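Local coordinates for putative Lipoprotein (Shewanella oneidensis, PDB 3U24) that is of unknown function but binds zinc and calcium ions and belongs to a family related to metallopeptidases, at residues F534-E537 with Y538-L541. Numbering follows the deposited sequence.
Sequences FREE and YKQL
F534, R535, E536 and E537 each offer a backbone carbonyl to the N-H four residues on, from Y538 to L541, the alpha-helical pattern, with K539 N to R535 O at 2.9 Å. On one flank three charged side chains form a salt-bridge network. E536 sets CG beside its own backbone N (chi1 -65°) and bends at chi2, which brings OE2 into the plane of the R535 guanidinium; NE, at 3.0 Å, and NH2 both donate to that one oxygen. K539 NZ stands over a face of the same guanidinium and makes a longer salt bridge to E536 OE2 of 3.5 Å. The carboxylate probably eases the approach of R535 NH2 and K539 NZ, 3.6 Å apart, and a glutamine here would probably leave K539 without its carboxylate partner, beside a guanidinium still paired with E451. On another flank F534 and Y538 point the same way, their rings meeting obliquely with F534 CZ 3.9 Å from Y538 CD1, apolar surface suited to interhelical packing. Both rings also meet F551 of helix 548-555, and M570 of helix 563-571 touches both. R535 forms a salt bridge to E451 through NH2 and a hydrogen bond to Y444 through NH1, both on helix 435-451, while E537 pairs with R567, joining this end of helix 523-542 to its helical neighbours.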
ATOM      1  N   PHE A 534      11.554  -6.128 -18.093  1.00 26.52           N
ATOM      2  CA  PHE A 534      12.205  -7.423 -17.917  1.00 26.72           C
ATOM      3  C   PHE A 534      11.617  -8.483 -18.845  1.00 26.97           C
ATOM      4  O   PHE A 534      12.350  -9.251 -19.418  1.00 26.92           O
ATOM      5  CB  PHE A 534      12.143  -7.915 -16.468  1.00 26.05           C
ATOM      6  CG  PHE A 534      12.692  -9.310 -16.268  1.00 26.27           C
ATOM      7  CD1 PHE A 534      13.909  -9.686 -16.841  1.00 27.24           C
ATOM      8  CD2 PHE A 534      12.011 -10.221 -15.500  1.00 25.66           C
ATOM      9  CE1 PHE A 534      14.411 -10.957 -16.661  1.00 27.74           C
ATOM     10  CE2 PHE A 534      12.513 -11.485 -15.294  1.00 26.42           C
ATOM     11  CZ  PHE A 534      13.695 -11.876 -15.896  1.00 27.09           C
ATOM     12  N   ARG A 535      10.302  -8.506 -19.011  1.00 27.75           N
ATOM     13  CA  ARG A 535       9.719  -9.469 -19.915  1.00 28.79           C
ATOM     14  C   ARG A 535      10.264  -9.290 -21.323  1.00 30.50           C
ATOM     15  O   ARG A 535      10.675 -10.271 -21.960  1.00 30.00           O
ATOM     16  CB  ARG A 535       8.219  -9.419 -19.949  1.00 27.32           C
ATOM     17  CG  ARG A 535       7.691 -10.477 -20.885  1.00 27.88           C
ATOM     18  CD  ARG A 535       6.206 -10.388 -21.022  1.00 28.12           C
ATOM     19  NE  ARG A 535       5.812  -9.374 -21.978  1.00 27.87           N
ATOM     20  CZ  ARG A 535       4.563  -9.112 -22.306  1.00 27.52           C
ATOM     21  NH1 ARG A 535       3.548  -9.749 -21.712  1.00 27.92           N
ATOM     22  NH2 ARG A 535       4.327  -8.207 -23.231  1.00 27.33           N
ATOM     23  N   GLU A 536      10.276  -8.058 -21.812  1.00 32.21           N
ATOM     24  CA  GLU A 536      10.724  -7.843 -23.185  1.00 34.77           C
ATOM     25  C   GLU A 536      12.188  -8.207 -23.332  1.00 35.15           C
ATOM     26  O   GLU A 536      12.582  -8.706 -24.353  1.00 36.55           O
ATOM     27  CB  GLU A 536      10.448  -6.426 -23.653  1.00 36.58           C
ATOM     28  CG  GLU A 536       8.956  -6.054 -23.742  1.00 39.57           C
ATOM     29  CD  GLU A 536       8.114  -7.006 -24.615  1.00 42.59           C
ATOM     30  OE1 GLU A 536       8.319  -7.048 -25.848  1.00 45.97           O
ATOM     31  OE2 GLU A 536       7.228  -7.708 -24.058  1.00 45.57           O
ATOM     32  N   GLU A 537      12.984  -7.960 -22.300  1.00 35.99           N
ATOM     33  CA  GLU A 537      14.396  -8.364 -22.259  1.00 37.81           C
ATOM     34  C   GLU A 537      14.570  -9.888 -22.305  1.00 37.44           C
ATOM     35  O   GLU A 537      15.470 -10.411 -22.942  1.00 38.48           O
ATOM     36  CB  GLU A 537      15.044  -7.805 -20.986  1.00 38.92           C
ATOM     37  CG  GLU A 537      16.449  -8.317 -20.726  1.00 39.48           C
ATOM     38  CD  GLU A 537      17.063  -7.756 -19.460  1.00 40.35           C
ATOM     39  OE1 GLU A 537      16.339  -7.384 -18.523  1.00 41.52           O
ATOM     40  OE2 GLU A 537      18.303  -7.702 -19.389  1.00 45.31           O
ATOM     41  N   TYR A 538      13.686 -10.594 -21.631  1.00 36.62           N
ATOM     42  CA  TYR A 538      13.729 -12.037 -21.622  1.00 38.25           C
ATOM     43  C   TYR A 538      13.271 -12.625 -22.961  1.00 40.14           C
ATOM     44  O   TYR A 538      13.820 -13.639 -23.410  1.00 39.99           O
ATOM     45  CB  TYR A 538      12.846 -12.539 -20.512  1.00 37.04           C
ATOM     46  CG  TYR A 538      13.134 -13.911 -20.010  1.00 37.09           C
ATOM     47  CD1 TYR A 538      14.113 -14.112 -19.072  1.00 37.70           C
ATOM     48  CD2 TYR A 538      12.361 -14.994 -20.395  1.00 37.58           C
ATOM     49  CE1 TYR A 538      14.362 -15.362 -18.564  1.00 36.90           C
ATOM     50  CE2 TYR A 538      12.589 -16.249 -19.879  1.00 37.56           C
ATOM     51  CZ  TYR A 538      13.595 -16.411 -18.963  1.00 38.02           C
ATOM     52  OH  TYR A 538      13.857 -17.630 -18.425  1.00 40.40           O
ATOM     53  N   LYS A 539      12.268 -12.008 -23.587  1.00 41.25           N
ATOM     54  CA  LYS A 539      11.868 -12.375 -24.954  1.00 45.01           C
ATOM     55  C   LYS A 539      13.064 -12.299 -25.911  1.00 47.77           C
ATOM     56  O   LYS A 539      13.303 -13.230 -26.697  1.00 48.14           O
ATOM     57  CB  LYS A 539      10.767 -11.457 -25.474  1.00 46.74           C
ATOM     58  CG  LYS A 539       9.364 -12.035 -25.438  1.00 48.20           C
ATOM     59  CD  LYS A 539       8.311 -10.920 -25.304  1.00 49.09           C
ATOM     60  CE  LYS A 539       7.021 -11.219 -26.066  1.00 50.01           C
ATOM     61  NZ  LYS A 539       5.826 -10.613 -25.439  1.00 47.20           N
ATOM     62  N   GLN A 540      13.801 -11.191 -25.828  1.00 49.10           N
ATOM     63  CA  GLN A 540      15.024 -10.986 -26.618  1.00 54.93           C
ATOM     64  C   GLN A 540      16.061 -12.079 -26.419  1.00 54.15           C
ATOM     65  O   GLN A 540      16.676 -12.527 -27.372  1.00 56.32           O
ATOM     66  CB  GLN A 540      15.693  -9.657 -26.263  1.00 57.94           C
ATOM     67  CG  GLN A 540      15.226  -8.466 -27.077  1.00 61.54           C
ATOM     68  CD  GLN A 540      16.082  -8.210 -28.299  1.00 67.25           C
ATOM     69  OE1 GLN A 540      16.917  -9.041 -28.687  1.00 69.33           O
ATOM     70  NE2 GLN A 540      15.894  -7.041 -28.907  1.00 66.27           N
ATOM     71  N   LEU A 541      16.270 -12.478 -25.175  1.00 53.57           N
ATOM     72  CA  LEU A 541      17.296 -13.464 -24.855  1.00 54.79           C
ATOM     73  C   LEU A 541      16.924 -14.869 -25.278  1.00 55.44           C
ATOM     74  O   LEU A 541      17.778 -15.583 -25.761  1.00 58.86           O
ATOM     75  CB  LEU A 541      17.650 -13.423 -23.369  1.00 54.41           C
ATOM     76  CG  LEU A 541      18.751 -12.421 -22.956  1.00 57.43           C
ATOM     77  CD1 LEU A 541      19.399 -11.682 -24.131  1.00 60.88           C
ATOM     78  CD2 LEU A 541      18.239 -11.417 -21.922  1.00 57.86           C
TER